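Local coordinates for arylsulfatase (Pseudoalteromonas sp. MB47, PDB 7AJ0), which probably hydrolyses sulfate esters of the algal polysaccharide fucoidan in an exo-acting manner, as a calcium-binding, hexameric sulfatase of the alkaline phosphatase superfamily, at residues A[51-56]-A[260-265]; A[184-189]-A[211-216]; A[238-243]-A[268-273]; A[317-322]-A[359-364]. All coordinates share one frame; numbering follows the deposited sequence.

Interaction 1 of 4, residues A[51-56]-A[260-265]; sequences KPNVLV and KPFYLI
Asn53 lays its amide nearly flat over one face of the Phe262 ring, the two planes only 12° apart and Asn53 CG 3.3 Å from Phe262 CE2. Asn53 CB sits over the same face as a CH-pi contact, 3.4 Å from the Phe262 ring centroid. Phe262 brings its ring here with CG between its own backbone N and carbonyl carbon (chi1 73°). The amide also grips the backbone: Asn53 OD1 accepts Phe262 N at 3.0 Å, from a donor tilted 30° out of the carbonyl plane. Further along, main-chain bonds take over, among them Leu264 N to Val54 O at 3.1 Å and Val56 N to Leu264 O at 2.9 Å. Leu55 CD1 lies alongside Leu264 CD2, 3.6 Å away, while on the other face of the sheet Val54 CB meets Tyr263 CD2 at 3.6 Å. Replacing Phe262 with alanine would take away the ring, and the Asn53 amide would probably lose the surface it stacks on, with a gap opened toward Phe251 and Ala255 of helix 240-258. Outside the pair, Thr318 and Gln314 hold Asn53 ND2 and so fix the amide's rotation; Gln141 and Ser384 bind Tyr263 OH. Two neighbouring parallel strands, with helix 240-258 packed on the Phe262 and Leu264 side and helix 141-146 on the Tyr263 and Ile265 side, make up part of the central helix-flanked sheet of the sulfatase fold.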
loop_
_atom_site.group_PDB
_atom_site.type_symbol
_atom_site.label_atom_id
_atom_site.label_comp_id
_atom_site.label_asym_id
_atom_site.label_seq_id
_atom_site.Cartn_x
_atom_site.Cartn_y
_atom_site.Cartn_z
ATOM N N LYS A 51 -7.200 1.065 58.506
ATOM C CA LYS A 51 -7.501 0.835 57.103
ATOM C C LYS A 51 -6.240 0.430 56.343
ATOM O O LYS A 51 -5.122 0.727 56.770
ATOM C CB LYS A 51 -8.109 2.089 56.482
ATOM C CG LYS A 51 -9.506 2.417 56.983
ATOM C CD LYS A 51 -9.953 3.789 56.501
ATOM C CE LYS A 51 -11.336 4.146 57.022
ATOM N NZ LYS A 51 -11.673 5.575 56.759
ATOM N N PRO A 52 -6.400 -0.250 55.211
ATOM C CA PRO A 52 -5.231 -0.738 54.474
ATOM C C PRO A 52 -4.511 0.356 53.705
ATOM O O PRO A 52 -5.088 1.378 53.329
ATOM C CB PRO A 52 -5.829 -1.775 53.511
ATOM C CG PRO A 52 -7.229 -1.308 53.294
ATOM C CD PRO A 52 -7.669 -0.702 54.605
ATOM N N ASN A 53 -3.218 0.121 53.487
ATOM C CA ASN A 53 -2.427 0.960 52.606
ATOM C C ASN A 53 -2.649 0.536 51.156
ATOM O O ASN A 53 -3.021 -0.603 50.865
ATOM C CB ASN A 53 -0.936 0.857 52.930
ATOM C CG ASN A 53 -0.653 0.878 54.415
ATOM O OD1 ASN A 53 -1.053 1.799 55.126
ATOM N ND2 ASN A 53 0.049 -0.143 54.893
ATOM N N VAL A 54 -2.409 1.470 50.243
ATOM C CA VAL A 54 -2.414 1.184 48.816
ATOM C C VAL A 54 -1.109 1.705 48.232
ATOM O O VAL A 54 -0.714 2.843 48.504
ATOM C CB VAL A 54 -3.618 1.817 48.094
ATOM C CG1 VAL A 54 -3.554 1.504 46.605
ATOM C CG2 VAL A 54 -4.923 1.318 48.693
ATOM N N LEU A 55 -0.437 0.867 47.452
ATOM C CA LEU A 55 0.753 1.251 46.711
ATOM C C LEU A 55 0.475 1.000 45.238
ATOM O O LEU A 55 0.261 -0.147 44.833
ATOM C CB LEU A 55 1.978 0.460 47.176
ATOM C CG LEU A 55 3.268 0.689 46.390
ATOM C CD1 LEU A 55 3.768 2.114 46.552
ATOM C CD2 LEU A 55 4.332 -0.314 46.823
ATOM N N VAL A 56 0.442 2.070 44.453
ATOM C CA VAL A 56 0.230 1.981 43.014
ATOM C C VAL A 56 1.578 2.211 42.343
ATOM O O VAL A 56 2.116 3.322 42.374
ATOM C CB VAL A 56 -0.816 2.992 42.528
ATOM C CG1 VAL A 56 -1.078 2.804 41.039
ATOM C CG2 VAL A 56 -2.104 2.853 43.325
ATOM N N LYS A 260 -0.176 5.594 60.623
ATOM C CA LYS A 260 -1.267 6.033 59.768
ATOM C C LYS A 260 -1.255 5.282 58.442
ATOM O O LYS A 260 -0.188 4.936 57.924
ATOM C CB LYS A 260 -1.181 7.538 59.487
ATOM C CG LYS A 260 -1.519 8.409 60.689
ATOM C CD LYS A 260 -1.331 9.887 60.377
ATOM C CE LYS A 260 -1.680 10.750 61.581
ATOM N NZ LYS A 260 -1.265 12.166 61.394
ATOM N N PRO A 261 -2.424 5.014 57.864
ATOM C CA PRO A 261 -2.449 4.395 56.535
ATOM C C PRO A 261 -1.858 5.339 55.500
ATOM O O PRO A 261 -2.041 6.557 55.567
ATOM C CB PRO A 261 -3.939 4.139 56.276
ATOM C CG PRO A 261 -4.620 4.320 57.604
ATOM C CD PRO A 261 -3.781 5.294 58.369
ATOM N N PHE A 262 -1.138 4.769 54.540
ATOM C CA PHE A 262 -0.548 5.552 53.467
ATOM C C PHE A 262 -1.187 5.177 52.137
ATOM O O PHE A 262 -1.575 4.026 51.913
ATOM C CB PHE A 262 0.980 5.366 53.402
ATOM C CG PHE A 262 1.424 4.027 52.874
ATOM C CD1 PHE A 262 1.441 3.769 51.510
ATOM C CD2 PHE A 262 1.859 3.038 53.740
ATOM C CE1 PHE A 262 1.852 2.546 51.024
ATOM C CE2 PHE A 262 2.279 1.811 53.259
ATOM C CZ PHE A 262 2.276 1.565 51.899
ATOM N N TYR A 263 -1.318 6.173 51.268
ATOM C CA TYR A 263 -1.707 5.976 49.878
ATOM C C TYR A 263 -0.614 6.606 49.026
ATOM O O TYR A 263 -0.469 7.834 49.006
ATOM C CB TYR A 263 -3.067 6.595 49.573
ATOM C CG TYR A 263 -3.555 6.270 48.179
ATOM C CD1 TYR A 263 -3.067 6.957 47.077
ATOM C CD2 TYR A 263 -4.490 5.269 47.965
ATOM C CE1 TYR A 263 -3.499 6.659 45.801
ATOM C CE2 TYR A 263 -4.932 4.963 46.692
ATOM C CZ TYR A 263 -4.432 5.663 45.613
ATOM O OH TYR A 263 -4.863 5.370 44.340
ATOM N N LEU A 264 0.155 5.772 48.332
ATOM C CA LEU A 264 1.307 6.221 47.564
ATOM C C LEU A 264 1.145 5.802 46.112
ATOM O O LEU A 264 0.952 4.616 45.822
ATOM C CB LEU A 264 2.606 5.646 48.136
ATOM C CG LEU A 264 3.851 5.879 47.279
ATOM C CD1 LEU A 264 4.092 7.366 47.075
ATOM C CD2 LEU A 264 5.071 5.223 47.902
ATOM N N ILE A 265 1.234 6.773 45.208
ATOM C CA ILE A 265 1.394 6.519 43.780
ATOM C C ILE A 265 2.874 6.741 43.474
ATOM O O ILE A 265 3.345 7.877 43.416
ATOM C CB ILE A 265 0.506 7.419 42.930
ATOM C CG1 ILE A 265 -0.967 7.080 43.149
ATOM C CG2 ILE A 265 0.878 7.278 41.453
ATOM C CD1 ILE A 265 -1.926 8.058 42.502
HETATM O O HOH W 1 0.882 2.218 57.456
#

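Interaction 2 of 4, residues A[184-189]-A[211-216]; sequences SDYTQF and LRPEGL
Pro213 sits squarely on the ring of Tyr186: its CG lies 3.6 Å from the Tyr186 ring centroid, 10° off the normal, and its CB is 3.6 Å from Tyr186 CE2. This is the tight part of a contact that packs the end of helix 183-187 and the residues after it against the turn leading into strand 215-220. With CG anti to its carbonyl carbon (chi1 -67°), Tyr186 carries its ring under the proline and on to Gly215, where Tyr186 OH donates to Gly215 O at 2.6 Å, approaching from well above the carbonyl plane rather than along a lone pair. The chain passes close to the ring edge here, with Gly215 CA 3.6 Å from Tyr186 CE2, and the backbone angles of Gly215 would jam any side chain against the preceding carbonyl. Asp185 flanks the proline, OD1 standing 3.5 Å from Pro213 CD, while its OD2 is bound by Ser181.

Matters are looser at Arg212, which is partly exposed. Its extended chain slides past Phe189 in the opposite direction, CB 4.0 Å from the Phe189 ring centroid over the face, and the guanidinium is turned 24° from the ring plane.

Behind the contact, Ile237 of helix 234-238 packs on Tyr186, and helix 202-208 supplies Ala208 to Phe189 and Tyr205 to Arg212. Strand 215-220 begins at Gly215 and pairs with strand 226-230, and Ser184 binds Glu486 of the second subunit.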
loop_
_atom_site.group_PDB
_atom_site.type_symbol
_atom_site.label_atom_id
_atom_site.label_comp_id
_atom_site.label_asym_id
_atom_site.label_seq_id
_atom_site.Cartn_x
_atom_site.Cartn_y
_atom_site.Cartn_z
ATOM N N SER A 184 11.078 13.390 28.708
ATOM C CA SER A 184 11.518 13.980 27.447
ATOM C C SER A 184 11.666 15.493 27.550
ATOM O O SER A 184 12.468 16.089 26.822
ATOM C CB SER A 184 10.537 13.616 26.333
ATOM O OG SER A 184 9.206 13.921 26.711
ATOM N N ASP A 185 10.904 16.131 28.442
ATOM C CA ASP A 185 11.038 17.572 28.623
ATOM C C ASP A 185 12.428 17.930 29.135
ATOM O O ASP A 185 12.985 18.971 28.768
ATOM C CB ASP A 185 9.960 18.074 29.584
ATOM C CG ASP A 185 9.903 19.588 29.660
ATOM O OD1 ASP A 185 10.599 20.254 28.863
ATOM O OD2 ASP A 185 9.162 20.111 30.519
ATOM N N TYR A 186 13.009 17.072 29.978
ATOM C CA TYR A 186 14.356 17.317 30.474
ATOM C C TYR A 186 15.418 16.941 29.445
ATOM O O TYR A 186 16.378 17.693 29.237
ATOM C CB TYR A 186 14.600 16.527 31.763
ATOM C CG TYR A 186 13.780 16.969 32.952
ATOM C CD1 TYR A 186 12.480 16.516 33.130
ATOM C CD2 TYR A 186 14.314 17.821 33.909
ATOM C CE1 TYR A 186 11.731 16.910 34.218
ATOM C CE2 TYR A 186 13.570 18.222 35.001
ATOM C CZ TYR A 186 12.278 17.762 35.150
ATOM O OH TYR A 186 11.526 18.155 36.234
ATOM N N THR A 187 15.267 15.785 28.794
ATOM C CA THR A 187 16.356 15.238 27.993
ATOM C C THR A 187 16.562 15.985 26.683
ATOM O O THR A 187 17.664 15.931 26.126
ATOM C CB THR A 187 16.104 13.755 27.708
ATOM O OG1 THR A 187 14.839 13.593 27.057
ATOM C CG2 THR A 187 16.109 12.956 29.006
ATOM N N GLN A 188 15.541 16.681 26.178
ATOM C CA GLN A 188 15.723 17.456 24.956
ATOM C C GLN A 188 16.736 18.580 25.139
ATOM O O GLN A 188 17.256 19.098 24.144
ATOM C CB GLN A 188 14.385 18.030 24.488
ATOM C CG GLN A 188 13.759 19.020 25.452
ATOM C CD GLN A 188 12.398 19.506 24.990
ATOM O OE1 GLN A 188 12.032 19.355 23.824
ATOM N NE2 GLN A 188 11.637 20.088 25.908
ATOM N N PHE A 189 17.031 18.964 26.381
ATOM C CA PHE A 189 18.024 19.989 26.669
ATOM C C PHE A 189 19.345 19.404 27.159
ATOM O O PHE A 189 20.214 20.158 27.607
ATOM C CB PHE A 189 17.478 20.975 27.707
ATOM C CG PHE A 189 16.295 21.766 27.229
ATOM C CD1 PHE A 189 16.457 22.795 26.317
ATOM C CD2 PHE A 189 15.021 21.485 27.694
ATOM C CE1 PHE A 189 15.369 23.526 25.873
ATOM C CE2 PHE A 189 13.930 22.210 27.253
ATOM C CZ PHE A 189 14.104 23.231 26.344
ATOM N N LEU A 211 12.247 27.843 28.949
ATOM C CA LEU A 211 11.196 26.985 29.484
ATOM C C LEU A 211 11.739 25.623 29.907
ATOM O O LEU A 211 10.969 24.678 30.105
ATOM C CB LEU A 211 10.077 26.819 28.456
ATOM C CG LEU A 211 9.379 28.112 28.031
ATOM C CD1 LEU A 211 8.372 27.843 26.925
ATOM C CD2 LEU A 211 8.696 28.789 29.215
ATOM N N ARG A 212 13.050 25.507 30.047
ATOM C CA ARG A 212 13.664 24.256 30.484
ATOM C C ARG A 212 13.309 23.980 31.939
ATOM O O ARG A 212 13.499 24.852 32.792
ATOM C CB ARG A 212 15.180 24.363 30.301
ATOM C CG ARG A 212 16.015 23.250 30.900
ATOM C CD ARG A 212 17.454 23.743 31.111
ATOM N NE ARG A 212 18.357 22.680 31.542
ATOM C CZ ARG A 212 19.489 22.344 30.924
ATOM N NH1 ARG A 212 19.893 22.990 29.837
ATOM N NH2 ARG A 212 20.229 21.358 31.410
ATOM N N PRO A 213 12.806 22.788 32.267
ATOM C CA PRO A 213 12.547 22.474 33.679
ATOM C C PRO A 213 13.841 22.438 34.478
ATOM O O PRO A 213 14.885 21.995 33.992
ATOM C CB PRO A 213 11.873 21.097 33.624
ATOM C CG PRO A 213 12.345 20.494 32.342
ATOM C CD PRO A 213 12.509 21.644 31.380
ATOM N N GLU A 214 13.763 22.908 35.725
ATOM C CA GLU A 214 14.961 23.013 36.549
ATOM C C GLU A 214 15.336 21.693 37.210
ATOM O O GLU A 214 16.521 21.452 37.463
ATOM C CB GLU A 214 14.765 24.097 37.612
ATOM C CG GLU A 214 14.756 25.508 37.043
ATOM C CD GLU A 214 14.574 26.573 38.107
ATOM O OE1 GLU A 214 13.954 26.279 39.150
ATOM O OE2 GLU A 214 15.057 27.707 37.899
ATOM N N GLY A 215 14.364 20.834 37.490
ATOM C CA GLY A 215 14.654 19.557 38.117
ATOM C C GLY A 215 13.407 18.991 38.776
ATOM O O GLY A 215 12.284 19.333 38.409
ATOM N N LEU A 216 13.637 18.119 39.754
ATOM C CA LEU A 216 12.542 17.529 40.514
ATOM C C LEU A 216 12.015 18.541 41.526
ATOM O O LEU A 216 12.798 19.205 42.218
ATOM C CB LEU A 216 12.997 16.254 41.214
ATOM C CG LEU A 216 13.574 15.192 40.282
ATOM C CD1 LEU A 216 13.936 13.927 41.037
ATOM C CD2 LEU A 216 12.594 14.876 39.165
#

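Interaction 3 of 4, residues A[238-243]-A[268-273]; sequences SMIDQV and FSKIHN
The loop that follows strand 262-267 is tied to the first turn of helix 240-258 by one carboxylate, that of Asp241, which meets Phe268, Ser269 and Lys270. Asp241 OD2 takes two donors from different directions: Lys270 N at 3.3 Å on its syn lone pair, and Lys270 NZ at 3.0 Å on its anti lone pair, the latter a salt bridge. The bend at chi4 (57°) turns NZ back onto the oxygen that Lys270 N also reaches. Lys270 CD passes 3.2 Å from Asp241 OD2. With an asparagine in place of Asp241, the Lys270 ammonium would probably be left without its charged mate. Asp241 OD1 receives a weak bond from Ser269 N at 3.3 Å and lies near the plane of the Phe268 ring at its edge, 3.6 Å from Phe268 CD1. A water ties the ammonium back to the helix start, accepting from Lys270 NZ and from Asp241 N and donating to Ser238 O at 2.6 Å. Ile240 CG2 touches Ser269 CB at 4.2 Å, a lighter contact. Next along the loop comes a cis peptide before Ile271. The loop runs beside Asp60, a calcium ligand, to which Lys270 and Ile271 bond through their backbones, and His272 packs against Asp60 and Asp61. Buried, met by Lys270 N, more weakly by Ser269 N, and by an ammonium, and set in a helix's first turn, the Asp241 carboxylate is likely to stay ionised, its charge probably offset by Lys270.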
loop_
_atom_site.group_PDB
_atom_site.type_symbol
_atom_site.label_atom_id
_atom_site.label_comp_id
_atom_site.label_asym_id
_atom_site.label_seq_id
_atom_site.Cartn_x
_atom_site.Cartn_y
_atom_site.Cartn_z
ATOM N N SER A 238 20.308 10.535 35.208
ATOM C CA SER A 238 20.446 9.085 35.266
ATOM C C SER A 238 20.082 8.532 36.639
ATOM O O SER A 238 19.758 7.345 36.751
ATOM C CB SER A 238 21.870 8.670 34.897
ATOM O OG SER A 238 22.782 8.957 35.942
ATOM N N MET A 239 20.120 9.365 37.676
ATOM C CA MET A 239 19.763 8.960 39.028
ATOM C C MET A 239 18.304 9.236 39.362
ATOM O O MET A 239 17.893 9.016 40.507
ATOM C CB MET A 239 20.654 9.693 40.040
ATOM C CG MET A 239 22.141 9.489 39.824
ATOM S SD MET A 239 22.644 7.766 40.004
ATOM C CE MET A 239 22.098 7.413 41.674
ATOM N N ILE A 240 17.513 9.689 38.389
ATOM C CA ILE A 240 16.182 10.215 38.683
ATOM C C ILE A 240 15.329 9.176 39.401
ATOM O O ILE A 240 14.656 9.487 40.390
ATOM C CB ILE A 240 15.522 10.712 37.383
ATOM C CG1 ILE A 240 14.297 11.574 37.689
ATOM C CG2 ILE A 240 15.126 9.542 36.483
ATOM C CD1 ILE A 240 13.745 12.283 36.467
ATOM N N ASP A 241 15.347 7.927 38.932
ATOM C CA ASP A 241 14.509 6.900 39.539
ATOM C C ASP A 241 15.103 6.334 40.822
ATOM O O ASP A 241 14.370 5.729 41.612
ATOM C CB ASP A 241 14.250 5.773 38.536
ATOM C CG ASP A 241 13.011 6.021 37.693
ATOM O OD1 ASP A 241 11.906 6.088 38.274
ATOM O OD2 ASP A 241 13.139 6.172 36.458
ATOM N N GLN A 242 16.407 6.512 41.047
ATOM C CA GLN A 242 16.979 6.181 42.347
ATOM C C GLN A 242 16.573 7.211 43.393
ATOM O O GLN A 242 16.324 6.867 44.556
ATOM C CB GLN A 242 18.502 6.097 42.248
ATOM C CG GLN A 242 19.011 5.047 41.276
ATOM C CD GLN A 242 18.618 3.638 41.675
ATOM O OE1 GLN A 242 18.944 3.175 42.769
ATOM N NE2 GLN A 242 17.906 2.949 40.787
ATOM N N VAL A 243 16.499 8.483 42.996
ATOM C CA VAL A 243 16.076 9.532 43.917
ATOM C C VAL A 243 14.608 9.363 44.278
ATOM O O VAL A 243 14.218 9.525 45.441
ATOM C CB VAL A 243 16.351 10.917 43.304
ATOM C CG1 VAL A 243 15.747 12.012 44.165
ATOM C CG2 VAL A 243 17.844 11.121 43.132
ATOM N N PHE A 268 7.053 5.952 38.230
ATOM C CA PHE A 268 8.363 5.895 37.603
ATOM C C PHE A 268 8.456 6.904 36.466
ATOM O O PHE A 268 7.480 7.156 35.751
ATOM C CB PHE A 268 8.643 4.501 37.033
ATOM C CG PHE A 268 8.748 3.418 38.061
ATOM C CD1 PHE A 268 9.960 3.133 38.662
ATOM C CD2 PHE A 268 7.643 2.661 38.402
ATOM C CE1 PHE A 268 10.063 2.128 39.598
ATOM C CE2 PHE A 268 7.740 1.654 39.339
ATOM C CZ PHE A 268 8.953 1.386 39.935
ATOM N N SER A 269 9.647 7.479 36.291
ATOM C CA SER A 269 9.925 8.208 35.059
ATOM C C SER A 269 10.133 7.241 33.899
ATOM O O SER A 269 9.712 7.512 32.769
ATOM C CB SER A 269 11.151 9.100 35.227
ATOM O OG SER A 269 11.502 9.699 33.990
ATOM N N LYS A 270 10.783 6.113 34.158
ATOM C CA LYS A 270 10.948 5.088 33.135
ATOM C C LYS A 270 9.596 4.467 32.797
ATOM O O LYS A 270 8.691 4.426 33.634
ATOM C CB LYS A 270 11.929 4.023 33.617
ATOM C CG LYS A 270 13.363 4.511 33.684
ATOM C CD LYS A 270 14.188 3.698 34.668
ATOM C CE LYS A 270 15.633 4.183 34.700
ATOM N NZ LYS A 270 15.744 5.631 35.046
ATOM N N ILE A 271 9.451 3.972 31.559
ATOM C CA ILE A 271 10.500 3.915 30.555
ATOM C C ILE A 271 10.274 4.944 29.445
ATOM O O ILE A 271 10.457 4.653 28.262
ATOM C CB ILE A 271 10.589 2.496 29.931
ATOM C CG1 ILE A 271 9.237 2.087 29.332
ATOM C CG2 ILE A 271 11.024 1.480 30.974
ATOM C CD1 ILE A 271 9.297 0.818 28.517
ATOM N N HIS A 272 9.861 6.146 29.832
ATOM C CA HIS A 272 9.702 7.226 28.869
ATOM C C HIS A 272 11.057 7.611 28.283
ATOM O O HIS A 272 12.087 7.565 28.960
ATOM C CB HIS A 272 9.060 8.442 29.535
ATOM C CG HIS A 272 8.294 9.317 28.593
ATOM N ND1 HIS A 272 8.903 10.093 27.630
ATOM C CD2 HIS A 272 6.964 9.545 28.474
ATOM C CE1 HIS A 272 7.982 10.759 26.957
ATOM N NE2 HIS A 272 6.797 10.442 27.447
ATOM N N ASN A 273 11.053 7.988 27.009
ATOM C CA ASN A 273 12.274 8.479 26.379
ATOM C C ASN A 273 12.597 9.877 26.896
ATOM O O ASN A 273 11.705 10.630 27.293
ATOM C CB ASN A 273 12.119 8.503 24.859
ATOM C CG ASN A 273 11.378 9.734 24.368
ATOM O OD1 ASN A 273 10.176 9.881 24.589
ATOM N ND2 ASN A 273 12.094 10.622 23.689
HETATM O O HOH W 2 17.511 6.306 37.509
#

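Interaction 4 of 4, residues A[317-322]-A[359-364]; sequences NTLIIF and AYWKGM
Trp361 and Leu319 cross at about a right angle at the end of an antiparallel strand pair, where strand 354-360 runs beside strand 318-324 in the large mixed sheet of the sulfatase fold. With CG anti to the backbone N (chi1 -162°), Trp361 swings its indole over the start of the opposite strand. Leu319 CB stands over the six-membered ring, 4.0 Å from its centroid, and meets Trp361 CE3 at 3.7 Å. The Thr318 peptide covers the same indole face nearer the pyrrole side, with Thr318 O 3.4 Å from Trp361 CD1. Met364 lays its CG over the opposite face, and Trp361 NE1 hydrogen-bonds Glu316 O, which fixes the rotation of the indole. Leu44 of helix 31-48 and Leu387 of helix 377-387 close in around it.

Ile320 and Tyr360 behave differently: they lie side by side and point the same way, on the face of the sheet toward helix 290-311, where Ile320 packs on Val306 and Leu309. Contact there is light, Ile320 CD1 being 4.0 Å from Tyr360 CD2. Their backbones form a hydrogen-bonded pair, Ile320 N to Tyr360 O and Tyr360 N to Ile320 O, each 2.8 Å and nearly straight. Beyond this pair a water stands in for the next direct bond, donating to Thr318 O and accepting from Lys362 N, at 2.9 Å each.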
loop_
_atom_site.group_PDB
_atom_site.type_symbol
_atom_site.label_atom_id
_atom_site.label_comp_id
_atom_site.label_asym_id
_atom_site.label_seq_id
_atom_site.Cartn_x
_atom_site.Cartn_y
_atom_site.Cartn_z
ATOM N N ASN A 317 -1.267 -5.652 55.024
ATOM C CA ASN A 317 -2.221 -4.551 55.075
ATOM C C ASN A 317 -2.020 -3.572 53.925
ATOM O O ASN A 317 -2.470 -2.424 54.005
ATOM C CB ASN A 317 -2.108 -3.824 56.417
ATOM C CG ASN A 317 -3.352 -3.031 56.757
ATOM O OD1 ASN A 317 -4.472 -3.443 56.449
ATOM N ND2 ASN A 317 -3.162 -1.883 57.397
ATOM N N THR A 318 -1.355 -4.001 52.855
ATOM C CA THR A 318 -1.026 -3.125 51.741
ATOM C C THR A 318 -1.457 -3.778 50.438
ATOM O O THR A 318 -0.978 -4.863 50.093
ATOM C CB THR A 318 0.475 -2.814 51.705
ATOM O OG1 THR A 318 0.876 -2.222 52.945
ATOM C CG2 THR A 318 0.792 -1.862 50.562
ATOM N N LEU A 319 -2.364 -3.120 49.725
ATOM C CA LEU A 319 -2.699 -3.507 48.361
ATOM C C LEU A 319 -1.655 -2.918 47.420
ATOM O O LEU A 319 -1.446 -1.701 47.404
ATOM C CB LEU A 319 -4.098 -3.017 48.005
ATOM C CG LEU A 319 -4.530 -3.111 46.543
ATOM C CD1 LEU A 319 -4.491 -4.550 46.052
ATOM C CD2 LEU A 319 -5.921 -2.508 46.377
ATOM N N ILE A 320 -0.985 -3.778 46.654
ATOM C CA ILE A 320 0.011 -3.353 45.679
ATOM C C ILE A 320 -0.580 -3.543 44.289
ATOM O O ILE A 320 -0.970 -4.657 43.917
ATOM C CB ILE A 320 1.329 -4.129 45.822
ATOM C CG1 ILE A 320 1.903 -3.947 47.226
ATOM C CG2 ILE A 320 2.336 -3.660 44.774
ATOM C CD1 ILE A 320 3.234 -4.649 47.447
ATOM N N ILE A 321 -0.643 -2.458 43.524
ATOM C CA ILE A 321 -1.102 -2.482 42.141
ATOM C C ILE A 321 0.061 -2.051 41.260
ATOM O O ILE A 321 0.623 -0.964 41.450
ATOM C CB ILE A 321 -2.325 -1.576 41.926
ATOM C CG1 ILE A 321 -3.548 -2.181 42.619
ATOM C CG2 ILE A 321 -2.586 -1.381 40.439
ATOM C CD1 ILE A 321 -4.775 -1.289 42.621
ATOM N N PHE A 322 0.429 -2.906 40.312
ATOM C CA PHE A 322 1.481 -2.627 39.340
ATOM C C PHE A 322 0.821 -2.486 37.975
ATOM O O PHE A 322 0.134 -3.407 37.520
ATOM C CB PHE A 322 2.527 -3.742 39.335
ATOM C CG PHE A 322 3.649 -3.518 38.363
ATOM C CD1 PHE A 322 3.514 -3.887 37.036
ATOM C CD2 PHE A 322 4.839 -2.942 38.777
ATOM C CE1 PHE A 322 4.543 -3.681 36.140
ATOM C CE2 PHE A 322 5.871 -2.735 37.884
ATOM C CZ PHE A 322 5.723 -3.104 36.564
ATOM N N ALA A 359 -2.338 -7.153 40.638
ATOM C CA ALA A 359 -2.822 -6.860 41.980
ATOM C C ALA A 359 -2.227 -7.889 42.931
ATOM O O ALA A 359 -2.410 -9.095 42.736
ATOM C CB ALA A 359 -4.350 -6.886 42.034
ATOM N N TYR A 360 -1.509 -7.413 43.946
ATOM C CA TYR A 360 -0.892 -8.268 44.953
ATOM C C TYR A 360 -1.318 -7.790 46.332
ATOM O O TYR A 360 -1.215 -6.596 46.637
ATOM C CB TYR A 360 0.636 -8.252 44.831
ATOM C CG TYR A 360 1.348 -9.014 45.925
ATOM C CD1 TYR A 360 1.575 -10.379 45.813
ATOM C CD2 TYR A 360 1.798 -8.367 47.069
ATOM C CE1 TYR A 360 2.224 -11.079 46.809
ATOM C CE2 TYR A 360 2.448 -9.058 48.073
ATOM C CZ TYR A 360 2.658 -10.414 47.938
ATOM O OH TYR A 360 3.306 -11.110 48.932
ATOM N N TRP A 361 -1.797 -8.715 47.163
ATOM C CA TRP A 361 -2.205 -8.383 48.529
ATOM C C TRP A 361 -2.009 -9.636 49.379
ATOM O O TRP A 361 -2.834 -10.554 49.338
ATOM C CB TRP A 361 -3.643 -7.886 48.572
ATOM C CG TRP A 361 -3.994 -7.123 49.828
ATOM C CD1 TRP A 361 -3.312 -7.131 51.012
ATOM C CD2 TRP A 361 -5.111 -6.244 50.016
ATOM N NE1 TRP A 361 -3.935 -6.315 51.924
ATOM C CE2 TRP A 361 -5.040 -5.756 51.337
ATOM C CE3 TRP A 361 -6.162 -5.822 49.197
ATOM C CZ2 TRP A 361 -5.982 -4.868 51.856
ATOM C CZ3 TRP A 361 -7.095 -4.939 49.713
ATOM C CH2 TRP A 361 -6.999 -4.473 51.031
ATOM N N LYS A 362 -0.916 -9.660 50.142
ATOM C CA LYS A 362 -0.532 -10.812 50.949
ATOM C C LYS A 362 -1.640 -11.237 51.901
ATOM O O LYS A 362 -1.982 -10.503 52.832
ATOM C CB LYS A 362 0.747 -10.479 51.729
ATOM C CG LYS A 362 1.217 -11.533 52.718
ATOM C CD LYS A 362 1.934 -12.681 52.037
ATOM C CE LYS A 362 2.968 -13.304 52.971
ATOM N NZ LYS A 362 4.075 -12.353 53.280
ATOM N N GLY A 363 -2.197 -12.429 51.680
ATOM C CA GLY A 363 -3.231 -12.968 52.535
ATOM C C GLY A 363 -4.644 -12.570 52.171
ATOM O O GLY A 363 -5.593 -13.113 52.756
ATOM N N MET A 364 -4.818 -11.638 51.237
ATOM C CA MET A 364 -6.127 -11.213 50.766
ATOM C C MET A 364 -6.418 -11.705 49.358
ATOM O O MET A 364 -7.520 -12.191 49.082
ATOM C CB MET A 364 -6.227 -9.680 50.795
ATOM C CG MET A 364 -6.227 -9.063 52.179
ATOM S SD MET A 364 -7.864 -9.012 52.920
ATOM C CE MET A 364 -7.801 -10.449 53.980
HETATM O O HOH W 3 0.663 -7.300 49.881
#

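Interactions 1 and 4 belong to one sheet and share a border: strand 53-59 lies between strands 262-267 and 318-324, and probable backbone bonds such as Leu55 N to Leu319 O join the two contacts. Both are buried, built on main-chain ladders, parallel in interaction 1 and antiparallel in interaction 4; in interaction 1 an amide stacks on a phenylalanine ring, in interaction 4 a leucine CB sits over an indole. Interaction 3 is equally buried but ionic, holding a loop rather than a strand. Interaction 2, partly exposed and near another subunit, rests on proline and arginine packed against aromatic rings. It touches interaction 3 through Ser184 against His272 and Leu216 against Ile240.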